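Side-chain contacts in succinate--CoA ligase subunit alpha (Campylobacter jejuni, PDB 6MEL), which serves as the alpha subunit of a succinate--CoA ligase, combining a Rossmann-like CoA-binding domain with a CoA-ligase domain: residues A75-V78 / G79-I83; F107-Q110 / Y111-K115; Q196-D199 / E200-A203; A219-I222 / K223-S227. All coordinates share one frame; numbering follows the deposited sequence.

Contact 1 of 4, residues A75-V78 / G79-I83; sequences AFAV and GDSVI
V82 lies one helical turn beyond V78 and packs back against it. Its CB sits 3.6 Å from V78 O. From there the two methyl branches part. CG2 is beside the backbone N, because CG1 takes the position anti to that N (chi1 169°). This turns CG2 back along the helix, 3.3 Å from V78 O. The same methyl meets V78 CG1 at 4.2 Å, and the two valine side chains run obliquely past each other. CG1 serves the other side, where V82 packs on A108 of helix 102-115. The turn between the two valines is closed by V82 N, which donates to V78 O at 2.8 Å. S81 N does the same to A77 O at 2.9 Å.

On the polar side the preceding residues reach the first turn through water. One water donates to A75 O and accepts from G79 N. A second links F76 O to D80 N in the same way. A third donates to F76 O and also, at 2.8 Å, to D80 OD2, so the D80 carboxylate is tied back to the loop. V78 and V82 also touch V95 of strand 92-95. This is the first turn of a helix that follows a strand, as in the beta-alpha-beta units of a Rossmann-like CoA-binding domain.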
loop_
_atom_site.group_PDB
_atom_site.type_symbol
_atom_site.label_atom_id
_atom_site.label_comp_id
_atom_site.label_asym_id
_atom_site.label_seq_id
_atom_site.Cartn_x
_atom_site.Cartn_y
_atom_site.Cartn_z
ATOM N N ALA A 75 -5.557 -13.275 -4.607
ATOM C CA ALA A 75 -4.453 -12.410 -4.924
ATOM C C ALA A 75 -3.411 -13.115 -5.804
ATOM O O ALA A 75 -2.862 -12.473 -6.718
ATOM C CB ALA A 75 -3.848 -11.918 -3.635
ATOM N N PHE A 76 -3.178 -14.414 -5.566
ATOM C CA PHE A 76 -2.188 -15.138 -6.286
ATOM C C PHE A 76 -2.616 -15.381 -7.736
ATOM O O PHE A 76 -1.773 -15.788 -8.519
ATOM C CB PHE A 76 -1.793 -16.445 -5.586
ATOM C CG PHE A 76 -2.937 -17.419 -5.367
ATOM C CD1 PHE A 76 -3.429 -18.189 -6.409
ATOM C CD2 PHE A 76 -3.487 -17.589 -4.098
ATOM C CE1 PHE A 76 -4.485 -19.085 -6.211
ATOM C CE2 PHE A 76 -4.547 -18.476 -3.893
ATOM C CZ PHE A 76 -5.035 -19.232 -4.951
ATOM N N ALA A 77 -3.898 -15.166 -8.065
ATOM C CA ALA A 77 -4.454 -15.488 -9.377
ATOM C C ALA A 77 -4.764 -14.213 -10.176
ATOM O O ALA A 77 -5.118 -14.288 -11.362
ATOM C CB ALA A 77 -5.706 -16.380 -9.221
ATOM N N VAL A 78 -4.658 -13.051 -9.545
ATOM C CA VAL A 78 -5.202 -11.795 -10.122
ATOM C C VAL A 78 -4.479 -11.466 -11.439
ATOM O O VAL A 78 -5.109 -11.191 -12.442
ATOM C CB VAL A 78 -5.177 -10.604 -9.131
ATOM C CG1 VAL A 78 -5.334 -9.257 -9.859
ATOM C CG2 VAL A 78 -6.267 -10.736 -8.053
ATOM N N GLY A 79 -3.151 -11.520 -11.427
ATOM C CA GLY A 79 -2.383 -11.138 -12.572
ATOM C C GLY A 79 -2.743 -11.985 -13.768
ATOM O O GLY A 79 -3.000 -11.448 -14.836
ATOM N N ASP A 80 -2.716 -13.307 -13.581
ATOM C CA ASP A 80 -3.060 -14.242 -14.642
ATOM C C ASP A 80 -4.522 -14.082 -15.088
ATOM O O ASP A 80 -4.788 -14.211 -16.312
ATOM C CB ASP A 80 -2.728 -15.687 -14.279
ATOM C CG ASP A 80 -1.229 -15.914 -14.191
ATOM O OD1 ASP A 80 -0.454 -15.007 -14.649
ATOM O OD2 ASP A 80 -0.846 -16.932 -13.602
ATOM N N SER A 81 -5.435 -13.731 -14.169
ATOM C CA SER A 81 -6.863 -13.545 -14.534
ATOM C C SER A 81 -7.049 -12.257 -15.339
ATOM O O SER A 81 -7.892 -12.241 -16.267
ATOM C CB SER A 81 -7.799 -13.591 -13.335
ATOM O OG SER A 81 -7.852 -14.915 -12.827
ATOM N N VAL A 82 -6.251 -11.211 -15.038
ATOM C CA VAL A 82 -6.304 -9.988 -15.822
ATOM C C VAL A 82 -5.761 -10.264 -17.240
ATOM O O VAL A 82 -6.373 -9.858 -18.245
ATOM C CB VAL A 82 -5.543 -8.840 -15.130
ATOM C CG1 VAL A 82 -5.363 -7.649 -16.074
ATOM C CG2 VAL A 82 -6.250 -8.434 -13.856
ATOM N N ILE A 83 -4.639 -10.982 -17.321
ATOM C CA ILE A 83 -4.035 -11.362 -18.594
ATOM C C ILE A 83 -5.025 -12.219 -19.405
ATOM O O ILE A 83 -5.169 -11.995 -20.566
ATOM C CB ILE A 83 -2.685 -12.067 -18.365
ATOM C CG1 ILE A 83 -1.639 -11.048 -17.898
ATOM C CG2 ILE A 83 -2.217 -12.802 -19.617
ATOM C CD1 ILE A 83 -0.343 -11.681 -17.434
HETATM O O HOH W 1 -1.402 -12.328 -9.103
HETATM O O HOH W 2 -1.426 -14.343 -11.233
HETATM O O HOH W 3 -1.659 -17.272 -10.996
#

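Contact 2 of 4, residues F107-Q110 / Y111-K115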
loop_
_atom_site.group_PDB
_atom_site.type_symbol
_atom_site.label_atom_id
_atom_site.label_comp_id
_atom_site.label_asym_id
_atom_site.label_seq_id
_atom_site.Cartn_x
_atom_site.Cartn_y
_atom_site.Cartn_z
ATOM N N PHE A 107 3.052 -6.317 -14.901
ATOM C CA PHE A 107 3.055 -7.093 -16.148
ATOM C C PHE A 107 1.636 -7.243 -16.721
ATOM O O PHE A 107 1.441 -7.091 -17.934
ATOM C CB PHE A 107 3.695 -8.468 -15.958
ATOM C CG PHE A 107 5.201 -8.427 -15.965
ATOM C CD1 PHE A 107 5.889 -8.146 -17.140
ATOM C CD2 PHE A 107 5.925 -8.652 -14.804
ATOM C CE1 PHE A 107 7.273 -8.068 -17.143
ATOM C CE2 PHE A 107 7.314 -8.604 -14.818
ATOM C CZ PHE A 107 7.985 -8.348 -15.998
ATOM N N ALA A 108 0.639 -7.449 -15.863
ATOM C CA ALA A 108 -0.732 -7.650 -16.364
ATOM C C ALA A 108 -1.266 -6.361 -16.997
ATOM O O ALA A 108 -1.907 -6.413 -18.035
ATOM C CB ALA A 108 -1.656 -8.155 -15.296
ATOM N N LYS A 109 -0.966 -5.211 -16.407
ATOM C CA LYS A 109 -1.378 -3.959 -16.983
ATOM C C LYS A 109 -0.709 -3.688 -18.345
ATOM O O LYS A 109 -1.362 -3.158 -19.226
ATOM C CB LYS A 109 -1.126 -2.774 -16.046
ATOM C CG LYS A 109 -1.656 -1.462 -16.619
ATOM C CD LYS A 109 -1.886 -0.406 -15.611
ATOM C CE LYS A 109 -2.330 0.914 -16.184
ATOM N NZ LYS A 109 -2.021 1.972 -15.224
ATOM N N GLN A 110 0.584 -3.988 -18.484
ATOM C CA GLN A 110 1.258 -3.773 -19.764
ATOM C C GLN A 110 0.535 -4.613 -20.831
ATOM O O GLN A 110 0.278 -4.148 -21.934
ATOM C CB GLN A 110 2.739 -4.173 -19.726
ATOM C CG GLN A 110 3.663 -3.193 -19.014
ATOM C CD GLN A 110 5.085 -3.364 -19.505
ATOM O OE1 GLN A 110 5.388 -4.264 -20.287
ATOM N NE2 GLN A 110 5.973 -2.482 -19.078
ATOM N N TYR A 111 0.126 -5.836 -20.481
ATOM C CA TYR A 111 -0.555 -6.682 -21.470
ATOM C C TYR A 111 -1.956 -6.129 -21.770
ATOM O O TYR A 111 -2.376 -6.037 -22.923
ATOM C CB TYR A 111 -0.558 -8.149 -21.048
ATOM C CG TYR A 111 -1.030 -9.064 -22.154
ATOM C CD1 TYR A 111 -0.303 -9.191 -23.333
ATOM C CD2 TYR A 111 -2.184 -9.806 -22.040
ATOM C CE1 TYR A 111 -0.729 -9.997 -24.370
ATOM C CE2 TYR A 111 -2.602 -10.661 -23.056
ATOM C CZ TYR A 111 -1.880 -10.752 -24.234
ATOM O OH TYR A 111 -2.227 -11.604 -25.247
ATOM N N ALA A 112 -2.691 -5.750 -20.727
ATOM C CA ALA A 112 -4.001 -5.133 -20.894
ATOM C C ALA A 112 -3.899 -3.897 -21.796
ATOM O O ALA A 112 -4.688 -3.745 -22.711
ATOM C CB ALA A 112 -4.578 -4.790 -19.562
ATOM N N ASN A 113 -2.902 -3.041 -21.545
ATOM C CA ASN A 113 -2.700 -1.848 -22.374
ATOM C C ASN A 113 -2.537 -2.239 -23.833
ATOM O O ASN A 113 -3.146 -1.646 -24.681
ATOM C CB ASN A 113 -1.476 -1.037 -21.945
ATOM C CG ASN A 113 -1.640 -0.352 -20.596
ATOM O OD1 ASN A 113 -2.742 -0.187 -20.090
ATOM N ND2 ASN A 113 -0.537 0.104 -20.042
ATOM N N LYS A 114 -1.698 -3.235 -24.113
ATOM C CA LYS A 114 -1.440 -3.601 -25.474
ATOM C C LYS A 114 -2.720 -4.143 -26.120
ATOM O O LYS A 114 -2.991 -3.870 -27.270
ATOM C CB LYS A 114 -0.368 -4.684 -25.585
ATOM C CG LYS A 114 -0.184 -5.145 -27.027
ATOM C CD LYS A 114 1.000 -6.020 -27.256
ATOM C CE LYS A 114 0.688 -7.472 -27.091
ATOM N NZ LYS A 114 1.821 -8.296 -27.543
ATOM N N LYS A 115 -3.515 -4.907 -25.386
ATOM C CA LYS A 115 -4.741 -5.482 -25.989
ATOM C C LYS A 115 -5.908 -4.479 -26.032
ATOM O O LYS A 115 -6.940 -4.807 -26.566
ATOM C CB LYS A 115 -5.161 -6.735 -25.217
ATOM C CG LYS A 115 -4.070 -7.802 -25.149
ATOM C CD LYS A 115 -3.583 -8.290 -26.496
ATOM C CE LYS A 115 -4.734 -8.790 -27.353
ATOM N NZ LYS A 115 -4.200 -9.350 -28.606
#
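K109 and N113 meet on one flank of the helix, and their side chains slant past each other. K109 CG lies 3.9 Å from N113 OD1 and just as far from N113 ND2, so the methylene rests against the amide as a whole. N113 turns its CG to the side of its own backbone N (chi1 -69°), which brings that carbon to 3.1 Å from K109 O. Neither end of the amide is hydrogen-bonded to this carbonyl. It is taken instead by N113 N, at 2.8 Å. The K109 chain is extended and carries NZ well beyond the contact. There NZ bonds to I184 O and forms a salt bridge with an acidic side chain of another protein chain.

These residues lie on helix 102-115, the helical link of a beta-alpha-beta unit between strands 92-95 and 118-120. One side of the helix packs on helix 78-87, and another faces the partner chain. Q110 belongs to the second side. Its CB lies 3.2 Å from Y111 N. With CG beside its own N (chi1 -76°), the chain runs extended away from the next turn, to NE2 and a hydrogen bond with an acidic side chain of the partner chain. Q110 O accepts from K114 N at 3.1 Å.

Y111 belongs to the side that faces helix 78-87. Its CB rests 3.7 Å from A108 O. K115 CG lies 3.7 Å above one face of the Y111 ring, offset toward the rim. The Y111 side chain packs on I83 and A86 of helix 78-87, and Y111 OH is hydrogen-bonded to D87 OD1.

Contact 3 of 4, residues Q196-D199 / E200-A203; sequences QKDD and ETKA
D198 and T201 close a type I beta turn, with T201 N donating to D198 O at 3.0 Å. The D198 side chain adds an Asx turn to it, because D198 OD1 accepts from E200 N at 3.0 Å. The turn leads from helix 188-197 toward strand 203-209 in the CoA-ligase part of the chain.

The D198 side chain crosses those of E200 and T201 at about a right angle. Its CG is anti to the backbone N (chi1 168°), which swings the carboxylate over the turn. Both donors, E200 N at OD1 and T201 OG1 at OD2, meet the carboxylate from above the same side of its plane. The backbone bond is tilted as well, with T201 N above the plane of the D198 carbonyl.

E200 bends at chi2, and its carboxylate plane is turned 39° from that of D198. Its aliphatic part does the touching: E200 CB is 3.6 Å from D198 OD1. The charged ends stay apart, with E200 OE2 5.0 Å from D198 OD1. D199 and E200 are exposed, whereas D198 and T201 are buried.

The buried polar atoms have further partners. D198 OD2 also accepts from S2 N, at the start of the modelled chain, which may help to stabilise its negative charge. T201 OG1 is also hydrogen-bonded to S173 OG. Toward D198, T201 OG1 acts as the donor, to OD2 at 2.6 Å.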
loop_
_atom_site.group_PDB
_atom_site.type_symbol
_atom_site.label_atom_id
_atom_site.label_comp_id
_atom_site.label_asym_id
_atom_site.label_seq_id
_atom_site.Cartn_x
_atom_site.Cartn_y
_atom_site.Cartn_z
ATOM N N GLN A 196 -16.819 14.535 -17.935
ATOM C CA GLN A 196 -16.935 15.801 -18.632
ATOM C C GLN A 196 -17.839 15.613 -19.864
ATOM O O GLN A 196 -18.623 16.476 -20.169
ATOM C CB GLN A 196 -15.543 16.299 -19.026
ATOM C CG GLN A 196 -15.523 17.589 -19.853
ATOM C CD GLN A 196 -16.020 18.767 -19.048
ATOM O OE1 GLN A 196 -15.628 18.975 -17.905
ATOM N NE2 GLN A 196 -16.920 19.541 -19.631
ATOM N N LYS A 197 -17.738 14.463 -20.526
ATOM C CA LYS A 197 -18.573 14.123 -21.704
ATOM C C LYS A 197 -19.968 13.601 -21.322
ATOM O O LYS A 197 -20.752 13.428 -22.184
ATOM C CB LYS A 197 -17.928 13.004 -22.528
ATOM C CG LYS A 197 -16.596 13.347 -23.187
ATOM C CD LYS A 197 -16.183 12.290 -24.192
ATOM C CE LYS A 197 -15.201 11.284 -23.635
ATOM N NZ LYS A 197 -13.813 11.782 -23.812
ATOM N N ASP A 198 -20.218 13.238 -20.057
ATOM C CA ASP A 198 -21.483 12.674 -19.621
ATOM C C ASP A 198 -22.405 13.838 -19.234
ATOM O O ASP A 198 -22.175 14.547 -18.217
ATOM C CB ASP A 198 -21.280 11.703 -18.443
ATOM C CG ASP A 198 -22.581 11.314 -17.763
ATOM O OD1 ASP A 198 -23.584 11.400 -18.453
ATOM O OD2 ASP A 198 -22.579 10.943 -16.549
ATOM N N ASP A 199 -23.460 14.038 -20.031
ATOM C CA ASP A 199 -24.414 15.132 -19.805
ATOM C C ASP A 199 -25.155 14.982 -18.471
ATOM O O ASP A 199 -25.543 15.951 -17.948
ATOM C CB ASP A 199 -25.442 15.250 -20.936
ATOM C CG ASP A 199 -24.871 15.809 -22.222
ATOM O OD1 ASP A 199 -23.715 16.279 -22.203
ATOM O OD2 ASP A 199 -25.582 15.746 -23.246
ATOM N N GLU A 200 -25.315 13.765 -17.930
ATOM C CA GLU A 200 -26.015 13.578 -16.656
ATOM C C GLU A 200 -25.126 14.009 -15.482
ATOM O O GLU A 200 -25.617 14.119 -14.380
ATOM C CB GLU A 200 -26.451 12.119 -16.450
ATOM C CG GLU A 200 -27.189 11.501 -17.649
ATOM C CD GLU A 200 -28.339 12.376 -18.121
ATOM O OE1 GLU A 200 -29.197 12.661 -17.270
ATOM O OE2 GLU A 200 -28.331 12.854 -19.300
ATOM N N THR A 201 -23.813 14.187 -15.689
ATOM C CA THR A 201 -22.976 14.536 -14.558
ATOM C C THR A 201 -22.738 16.056 -14.557
ATOM O O THR A 201 -22.325 16.610 -15.577
ATOM C CB THR A 201 -21.680 13.715 -14.566
ATOM O OG1 THR A 201 -21.963 12.317 -14.404
ATOM C CG2 THR A 201 -20.736 14.179 -13.480
ATOM N N LYS A 202 -22.975 16.721 -13.427
ATOM C CA LYS A 202 -22.725 18.188 -13.350
ATOM C C LYS A 202 -21.540 18.542 -12.454
ATOM O O LYS A 202 -21.061 19.653 -12.481
ATOM C CB LYS A 202 -23.982 18.880 -12.848
ATOM C CG LYS A 202 -25.114 18.698 -13.832
ATOM C CD LYS A 202 -26.331 19.455 -13.469
ATOM C CE LYS A 202 -27.216 19.673 -14.688
ATOM N NZ LYS A 202 -28.644 19.541 -14.314
ATOM N N ALA A 203 -21.080 17.597 -11.639
ATOM C CA ALA A 203 -19.968 17.870 -10.746
ATOM C C ALA A 203 -19.310 16.540 -10.406
ATOM O O ALA A 203 -19.951 15.510 -10.497
ATOM C CB ALA A 203 -20.474 18.565 -9.514
#

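Contact 4 of 4, residues A219-I222 / K223-S227; sequences AKFI and KENIS
F221 and N225 form the tight part of this contact, at the C-terminal end of helix 214-225. F221 holds CG anti to its backbone N (chi1 175°), which brings the ring over toward N225 and I226. N225 ND2 donates to F221 O at 3.0 Å. It arrives in the carbonyl plane, on a lone pair, and F221 O lies close to the amide plane of N225. The same ND2 sits 3.4 Å above one face of the F221 ring, offset toward the rim. Amide and ring planes are 25° apart, so the amide leans over the ring face at a shallow tilt. N225 CB adds a CH-pi contact, 4.2 Å from the ring centroid. N225 is exposed, yet its amide is held both by this bond and by the ring.

I226 completes the packing, and it and I222 are the buried members. Its CG1 touches F221 CE2 at 3.8 Å, and its CB meets I222 CG2. I222 O takes two donors as the helix runs out, I226 N at 2.9 Å and N225 N at 3.2 Å.

The solvent side is looser. K220 and E224 run obliquely past each other, with K220 CG 3.6 Å from E224 OE2. Their charges do not reach a salt bridge, since K220 NZ stays 4.2 Å from that oxygen. K223 is exposed as well.

F221 packs on K189 and S193 of helix 188-197, and I222 on L192. Just past the helix, S227 N bonds to Q196 OE1 of that neighbour. Helix 214-225 itself joins strands 203-209 and 230-235 in a beta-alpha-beta unit.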
loop_
_atom_site.group_PDB
_atom_site.type_symbol
_atom_site.label_atom_id
_atom_site.label_comp_id
_atom_site.label_asym_id
_atom_site.label_seq_id
_atom_site.Cartn_x
_atom_site.Cartn_y
_atom_site.Cartn_z
ATOM N N ALA A 219 -4.311 17.902 -11.137
ATOM C CA ALA A 219 -4.712 19.282 -10.854
ATOM C C ALA A 219 -4.584 20.151 -12.123
ATOM O O ALA A 219 -5.521 20.799 -12.558
ATOM C CB ALA A 219 -3.901 19.819 -9.730
ATOM N N LYS A 220 -3.425 20.090 -12.760
ATOM C CA LYS A 220 -3.189 20.849 -13.963
ATOM C C LYS A 220 -4.102 20.352 -15.080
ATOM O O LYS A 220 -4.676 21.137 -15.818
ATOM C CB LYS A 220 -1.743 20.681 -14.403
ATOM C CG LYS A 220 -1.375 21.554 -15.587
ATOM C CD LYS A 220 -0.114 21.084 -16.214
ATOM C CE LYS A 220 0.901 22.194 -16.298
ATOM N NZ LYS A 220 1.799 21.909 -17.437
ATOM N N PHE A 221 -4.229 19.027 -15.177
ATOM C CA PHE A 221 -5.089 18.426 -16.133
ATOM C C PHE A 221 -6.514 18.985 -15.998
ATOM O O PHE A 221 -7.159 19.238 -17.009
ATOM C CB PHE A 221 -5.052 16.910 -16.003
ATOM C CG PHE A 221 -6.030 16.210 -16.901
ATOM C CD1 PHE A 221 -5.664 15.851 -18.191
ATOM C CD2 PHE A 221 -7.330 15.974 -16.484
ATOM C CE1 PHE A 221 -6.585 15.237 -19.033
ATOM C CE2 PHE A 221 -8.248 15.360 -17.327
ATOM C CZ PHE A 221 -7.867 14.986 -18.592
ATOM N N ILE A 222 -7.040 19.078 -14.771
ATOM C CA ILE A 222 -8.391 19.615 -14.531
ATOM C C ILE A 222 -8.483 21.059 -15.078
ATOM O O ILE A 222 -9.388 21.406 -15.855
ATOM C CB ILE A 222 -8.773 19.497 -13.043
ATOM C CG1 ILE A 222 -9.104 18.044 -12.683
ATOM C CG2 ILE A 222 -9.940 20.416 -12.693
ATOM C CD1 ILE A 222 -8.911 17.728 -11.227
ATOM N N LYS A 223 -7.526 21.898 -14.687
ATOM C CA LYS A 223 -7.516 23.281 -15.123
ATOM C C LYS A 223 -7.618 23.364 -16.650
ATOM O O LYS A 223 -8.381 24.118 -17.153
ATOM C CB LYS A 223 -6.225 23.959 -14.660
ATOM C CG LYS A 223 -6.118 25.437 -15.029
ATOM C CD LYS A 223 -7.173 26.257 -14.344
ATOM C CE LYS A 223 -6.854 27.734 -14.428
ATOM N NZ LYS A 223 -8.096 28.534 -14.480
ATOM N N GLU A 224 -6.844 22.543 -17.355
ATOM C CA GLU A 224 -6.727 22.605 -18.786
ATOM C C GLU A 224 -7.871 21.879 -19.503
ATOM O O GLU A 224 -8.121 22.185 -20.641
ATOM C CB GLU A 224 -5.360 22.078 -19.226
ATOM C CG GLU A 224 -4.271 23.123 -19.042
ATOM C CD GLU A 224 -2.826 22.640 -19.084
ATOM O OE1 GLU A 224 -2.588 21.510 -19.543
ATOM O OE2 GLU A 224 -1.933 23.404 -18.644
ATOM N N ASN A 225 -8.562 20.919 -18.880
ATOM C CA ASN A 225 -9.440 20.063 -19.695
ATOM C C ASN A 225 -10.854 19.910 -19.135
ATOM O O ASN A 225 -11.706 19.440 -19.848
ATOM C CB ASN A 225 -8.852 18.667 -19.881
ATOM C CG ASN A 225 -7.529 18.714 -20.600
ATOM O OD1 ASN A 225 -7.501 18.751 -21.816
ATOM N ND2 ASN A 225 -6.436 18.779 -19.867
ATOM N N ILE A 226 -11.072 20.185 -17.850
ATOM C CA ILE A 226 -12.317 19.814 -17.200
ATOM C C ILE A 226 -12.991 21.102 -16.726
ATOM O O ILE A 226 -12.520 21.733 -15.782
ATOM C CB ILE A 226 -12.039 18.854 -16.020
ATOM C CG1 ILE A 226 -11.204 17.646 -16.451
ATOM C CG2 ILE A 226 -13.325 18.417 -15.348
ATOM C CD1 ILE A 226 -11.944 16.676 -17.344
ATOM N N SER A 227 -14.140 21.442 -17.307
ATOM C CA SER A 227 -14.816 22.682 -16.914
ATOM C C SER A 227 -15.915 22.421 -15.869
ATOM O O SER A 227 -16.370 23.332 -15.199
ATOM C CB SER A 227 -15.353 23.380 -18.152
ATOM O OG SER A 227 -16.335 22.565 -18.752
#

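Overall arrangement
The four contacts form two pairs. Contacts 1 and 2 lie on neighbouring helices of the N-terminal part and touch by packing of V82, I83 and G79 on A108 and Y111. Contacts 3 and 4 lie in the CoA-ligase part and meet where one helix ends beside another. Contact 1 is the most buried; it combines a valine pair with backbone bonds and water bridges. Contact 2 is partly buried and sends polar ends to the partner chain. Contact 3 is a turn built on polar bonds, with buried and exposed acids side by side. Contact 4 ends a helix with an amide over a ring and leaves its charged residues at the surface.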